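Local coordinates for protein cysteine desulfurase (Thermococcus onnurineus, PDB 5B89) that probably takes the sulfur from L-cysteine, releasing L-alanine, and passes it to a sulfur carrier with the help of pyridoxal 5'-phosphate, at residues 257-266 with 275-286. Residues are numbered along the deposited sequence; the frame is centred on the assembly and turned at random.
Sequences FEPPLIGGGT and YKLTEPPERFEA
Thr266 O is met by two groups of the facing segment: Thr278 N donates to it at 2.9 Å in a nearly straight bond (164°), and Leu277 CA adds a CA-H...O contact. Leu277 also lies alongside the threonine, its CD2 3.5 Å from Thr266 OG1. Gly263 O takes two hydrogen bonds from Thr266, one from the backbone N and one from the hydroxyl, OG1 to Gly263 O 2.8 Å, which close the type II turn 263-266 and fix the threonine's rotation. With OG1 lodged between its own N and carbonyl carbon (chi1 74°), the methyl CG2 comes to lie 3.5 Å from both Glu282 O and Glu285 O, against the carbonyls at the start of the 3-10 segment 282-284 and just after it. With an alanine here, Gly263 O would probably lose the hydroxyl bond, and a gap is likely to open beside those two carbonyls.

Farther along, Pro259 CG meets Leu277 CD1 tip to tip at 3.6 Å, while Pro259 CB sits at the edge of the Phe284 ring. Phe257 turns its own edge to the face of that ring in an offset edge-to-face pair, planes at 64°. Pro259 CB and Thr266 CB lie against the buried Arg283 O, which has no hydrogen-bond partner in the model, while Arg283 NE bonds Thr278 O in the carbonyl plane. A water bridges the segments, accepting from Leu261 N and donating to Phe284 O.

The second subunit binds the same loop: its Ser136 and Asn111 hydrogen-bond to Gly264 N and Ile262 O. Gly264 lies about 6 Å from a bound pyridoxal phosphate, probably that of the second subunit; one direct hydrogen bond, a bridging water and largely apolar contact probably help keep the glycine turn in place there.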
loop_
_atom_site.group_PDB
_atom_site.type_symbol
_atom_site.label_atom_id
_atom_site.label_comp_id
_atom_site.label_asym_id
_atom_site.label_seq_id
_atom_site.Cartn_x
_atom_site.Cartn_y
_atom_site.Cartn_z
ATOM N N PHE B 257 21.185 2.628 3.583
ATOM C CA PHE B 257 19.995 1.916 3.124
ATOM C C PHE B 257 19.614 2.327 1.735
ATOM O O PHE B 257 19.265 3.510 1.559
ATOM C CB PHE B 257 18.880 2.239 4.105
ATOM C CG PHE B 257 17.576 1.475 3.848
ATOM C CD1 PHE B 257 17.495 0.120 4.101
ATOM C CD2 PHE B 257 16.478 2.108 3.400
ATOM C CE1 PHE B 257 16.339 -0.559 3.841
ATOM C CE2 PHE B 257 15.284 1.413 3.161
ATOM C CZ PHE B 257 15.264 0.078 3.358
ATOM N N GLU B 258 19.580 1.426 0.764
ATOM C CA GLU B 258 19.234 1.764 -0.600
ATOM C C GLU B 258 17.752 1.704 -0.814
ATOM O O GLU B 258 17.156 0.733 -0.475
ATOM C CB GLU B 258 19.887 0.811 -1.513
ATOM C CG GLU B 258 19.714 1.171 -2.932
ATOM C CD GLU B 258 20.056 0.051 -3.877
ATOM O OE1 GLU B 258 19.407 0.103 -4.933
ATOM O OE2 GLU B 258 20.902 -0.848 -3.571
ATOM N N PRO B 259 17.102 2.796 -1.207
ATOM C CA PRO B 259 15.650 2.728 -1.394
ATOM C C PRO B 259 15.239 1.690 -2.383
ATOM O O PRO B 259 15.604 1.811 -3.579
ATOM C CB PRO B 259 15.269 4.108 -1.837
ATOM C CG PRO B 259 16.502 4.796 -2.187
ATOM C CD PRO B 259 17.654 4.160 -1.517
ATOM N N PRO B 260 14.417 0.668 -2.027
ATOM C CA PRO B 260 14.094 -0.337 -3.032
ATOM C C PRO B 260 13.127 0.143 -4.068
ATOM O O PRO B 260 13.092 -0.366 -5.162
ATOM C CB PRO B 260 13.418 -1.448 -2.172
ATOM C CG PRO B 260 14.093 -1.241 -0.848
ATOM C CD PRO B 260 14.116 0.227 -0.624
ATOM N N LEU B 261 12.247 1.073 -3.678
ATOM C CA LEU B 261 11.193 1.604 -4.551
ATOM C C LEU B 261 11.484 3.075 -4.810
ATOM O O LEU B 261 11.556 3.924 -3.876
ATOM C CB LEU B 261 9.796 1.460 -3.954
ATOM C CG LEU B 261 9.427 0.066 -3.469
ATOM C CD1 LEU B 261 8.099 0.074 -2.759
ATOM C CD2 LEU B 261 9.452 -0.954 -4.558
ATOM N N ILE B 262 11.651 3.452 -6.102
ATOM C CA ILE B 262 12.026 4.801 -6.510
ATOM C C ILE B 262 11.151 5.348 -7.594
ATOM O O ILE B 262 10.564 4.583 -8.366
ATOM C CB ILE B 262 13.511 4.900 -6.909
ATOM C CG1 ILE B 262 13.813 4.011 -8.097
ATOM C CG2 ILE B 262 14.405 4.651 -5.671
ATOM C CD1 ILE B 262 15.262 4.232 -8.620
ATOM N N GLY B 263 11.003 6.673 -7.672
ATOM C CA GLY B 263 10.148 7.270 -8.699
ATOM C C GLY B 263 9.575 8.557 -8.253
ATOM O O GLY B 263 10.275 9.377 -7.531
ATOM N N GLY B 264 8.316 8.850 -8.597
ATOM C CA GLY B 264 7.713 10.115 -8.205
ATOM C C GLY B 264 7.795 10.323 -6.713
ATOM O O GLY B 264 7.622 9.410 -5.913
ATOM N N GLY B 265 8.160 11.535 -6.343
ATOM C CA GLY B 265 8.283 11.996 -4.960
ATOM C C GLY B 265 9.609 11.630 -4.300
ATOM O O GLY B 265 9.814 12.122 -3.163
ATOM N N THR B 266 10.488 10.896 -4.936
ATOM C CA THR B 266 11.707 10.458 -4.345
ATOM C C THR B 266 12.940 11.288 -4.756
ATOM O O THR B 266 14.018 10.962 -4.358
ATOM C CB THR B 266 12.007 8.973 -4.505
ATOM O OG1 THR B 266 12.410 8.687 -5.863
ATOM C CG2 THR B 266 10.837 8.156 -4.084
ATOM N N TYR B 275 19.411 10.237 -12.359
ATOM C CA TYR B 275 18.631 10.909 -11.305
ATOM C C TYR B 275 19.432 11.110 -10.048
ATOM O O TYR B 275 20.416 10.446 -9.812
ATOM C CB TYR B 275 17.350 10.037 -10.969
ATOM C CG TYR B 275 17.733 8.611 -10.476
ATOM C CD1 TYR B 275 17.915 7.502 -11.351
ATOM C CD2 TYR B 275 17.826 8.333 -9.073
ATOM C CE1 TYR B 275 18.252 6.245 -10.845
ATOM C CE2 TYR B 275 18.161 7.087 -8.605
ATOM C CZ TYR B 275 18.326 6.060 -9.467
ATOM O OH TYR B 275 18.680 4.836 -8.992
ATOM N N LYS B 276 18.969 12.029 -9.232
ATOM C CA LYS B 276 19.462 12.272 -7.828
ATOM C C LYS B 276 18.226 12.171 -6.912
ATOM O O LYS B 276 17.181 12.789 -7.150
ATOM C CB LYS B 276 20.077 13.647 -7.703
ATOM C CG LYS B 276 21.312 13.841 -8.568
ATOM C CD LYS B 276 21.694 15.285 -8.351
ATOM C CE LYS B 276 23.067 15.519 -8.994
ATOM N NZ LYS B 276 22.959 15.346 -10.444
ATOM N N LEU B 277 18.414 11.442 -5.802
ATOM C CA LEU B 277 17.277 11.291 -4.840
ATOM C C LEU B 277 17.224 12.379 -3.812
ATOM O O LEU B 277 18.295 12.996 -3.564
ATOM C CB LEU B 277 17.394 9.956 -4.191
ATOM C CG LEU B 277 17.254 8.779 -5.177
ATOM C CD1 LEU B 277 17.399 7.476 -4.449
ATOM C CD2 LEU B 277 15.945 8.797 -5.991
ATOM N N THR B 278 16.048 12.676 -3.289
ATOM C CA THR B 278 15.833 13.594 -2.181
ATOM C C THR B 278 16.151 12.966 -0.805
ATOM O O THR B 278 16.706 11.860 -0.755
ATOM C CB THR B 278 14.427 14.155 -2.183
ATOM O OG1 THR B 278 14.438 15.385 -1.434
ATOM C CG2 THR B 278 13.372 13.207 -1.789
ATOM N N GLU B 279 15.961 13.753 0.183
ATOM C CA GLU B 279 16.267 13.331 1.569
ATOM C C GLU B 279 15.132 12.487 2.160
ATOM O O GLU B 279 13.953 12.577 1.756
ATOM C CB GLU B 279 16.524 14.546 2.454
ATOM C CG GLU B 279 17.671 15.496 2.007
ATOM C CD GLU B 279 19.002 14.787 1.729
ATOM O OE1 GLU B 279 19.643 14.291 2.687
ATOM O OE2 GLU B 279 19.405 14.705 0.529
ATOM N N PRO B 280 15.409 11.732 3.226
ATOM C CA PRO B 280 14.330 11.048 4.001
ATOM C C PRO B 280 13.372 11.993 4.616
ATOM O O PRO B 280 13.734 13.131 4.997
ATOM C CB PRO B 280 15.152 10.312 5.072
ATOM C CG PRO B 280 16.469 10.107 4.468
ATOM C CD PRO B 280 16.732 11.375 3.802
ATOM N N PRO B 281 12.093 11.609 4.820
ATOM C CA PRO B 281 11.591 10.257 4.513
ATOM C C PRO B 281 11.087 10.107 3.065
ATOM O O PRO B 281 10.903 8.980 2.612
ATOM C CB PRO B 281 10.402 10.159 5.422
ATOM C CG PRO B 281 9.918 11.555 5.610
ATOM C CD PRO B 281 11.128 12.436 5.539
ATOM N N GLU B 282 10.936 11.197 2.320
ATOM C CA GLU B 282 10.419 11.126 0.926
ATOM C C GLU B 282 11.304 10.342 0.041
ATOM O O GLU B 282 10.795 9.745 -0.965
ATOM C CB GLU B 282 10.255 12.539 0.367
ATOM C CG GLU B 282 9.139 13.312 0.986
ATOM C CD GLU B 282 9.486 13.950 2.353
ATOM O OE1 GLU B 282 10.697 13.960 2.750
ATOM O OE2 GLU B 282 8.547 14.467 3.020
ATOM N N ARG B 283 12.626 10.192 0.296
ATOM C CA ARG B 283 13.522 9.365 -0.460
ATOM C C ARG B 283 12.988 7.932 -0.608
ATOM O O ARG B 283 13.342 7.239 -1.541
ATOM C CB ARG B 283 14.926 9.312 0.241
ATOM C CG ARG B 283 15.975 8.533 -0.457
ATOM C CD ARG B 283 17.317 8.415 0.307
ATOM N NE ARG B 283 17.903 9.701 0.446
ATOM C CZ ARG B 283 19.004 9.903 1.198
ATOM N NH1 ARG B 283 19.528 8.887 1.891
ATOM N NH2 ARG B 283 19.550 11.111 1.274
ATOM N N PHE B 284 12.230 7.494 0.409
ATOM C CA PHE B 284 11.786 6.088 0.512
ATOM C C PHE B 284 10.370 5.855 0.038
ATOM O O PHE B 284 9.959 4.673 0.039
ATOM C CB PHE B 284 12.040 5.634 1.971
ATOM C CG PHE B 284 13.473 5.775 2.388
ATOM C CD1 PHE B 284 14.429 5.149 1.710
ATOM C CD2 PHE B 284 13.829 6.540 3.449
ATOM C CE1 PHE B 284 15.766 5.302 2.074
ATOM C CE2 PHE B 284 15.182 6.641 3.860
ATOM C CZ PHE B 284 16.123 6.043 3.141
ATOM N N GLU B 285 9.622 6.911 -0.286
ATOM C CA GLU B 285 8.217 6.799 -0.546
ATOM C C GLU B 285 7.923 7.094 -2.036
ATOM O O GLU B 285 7.781 8.255 -2.394
ATOM C CB GLU B 285 7.427 7.722 0.340
ATOM C CG GLU B 285 7.506 7.358 1.792
ATOM C CD GLU B 285 6.598 8.174 2.694
ATOM O OE1 GLU B 285 6.010 9.298 2.375
ATOM O OE2 GLU B 285 6.424 7.722 3.866
ATOM N N ALA B 286 7.817 6.030 -2.816
ATOM C CA ALA B 286 7.651 6.195 -4.247
ATOM C C ALA B 286 6.166 6.292 -4.614
ATOM O O ALA B 286 5.388 5.442 -4.165
ATOM C CB ALA B 286 8.285 5.020 -4.933
HETATM O O HOH W 1 12.008 2.948 -1.263
#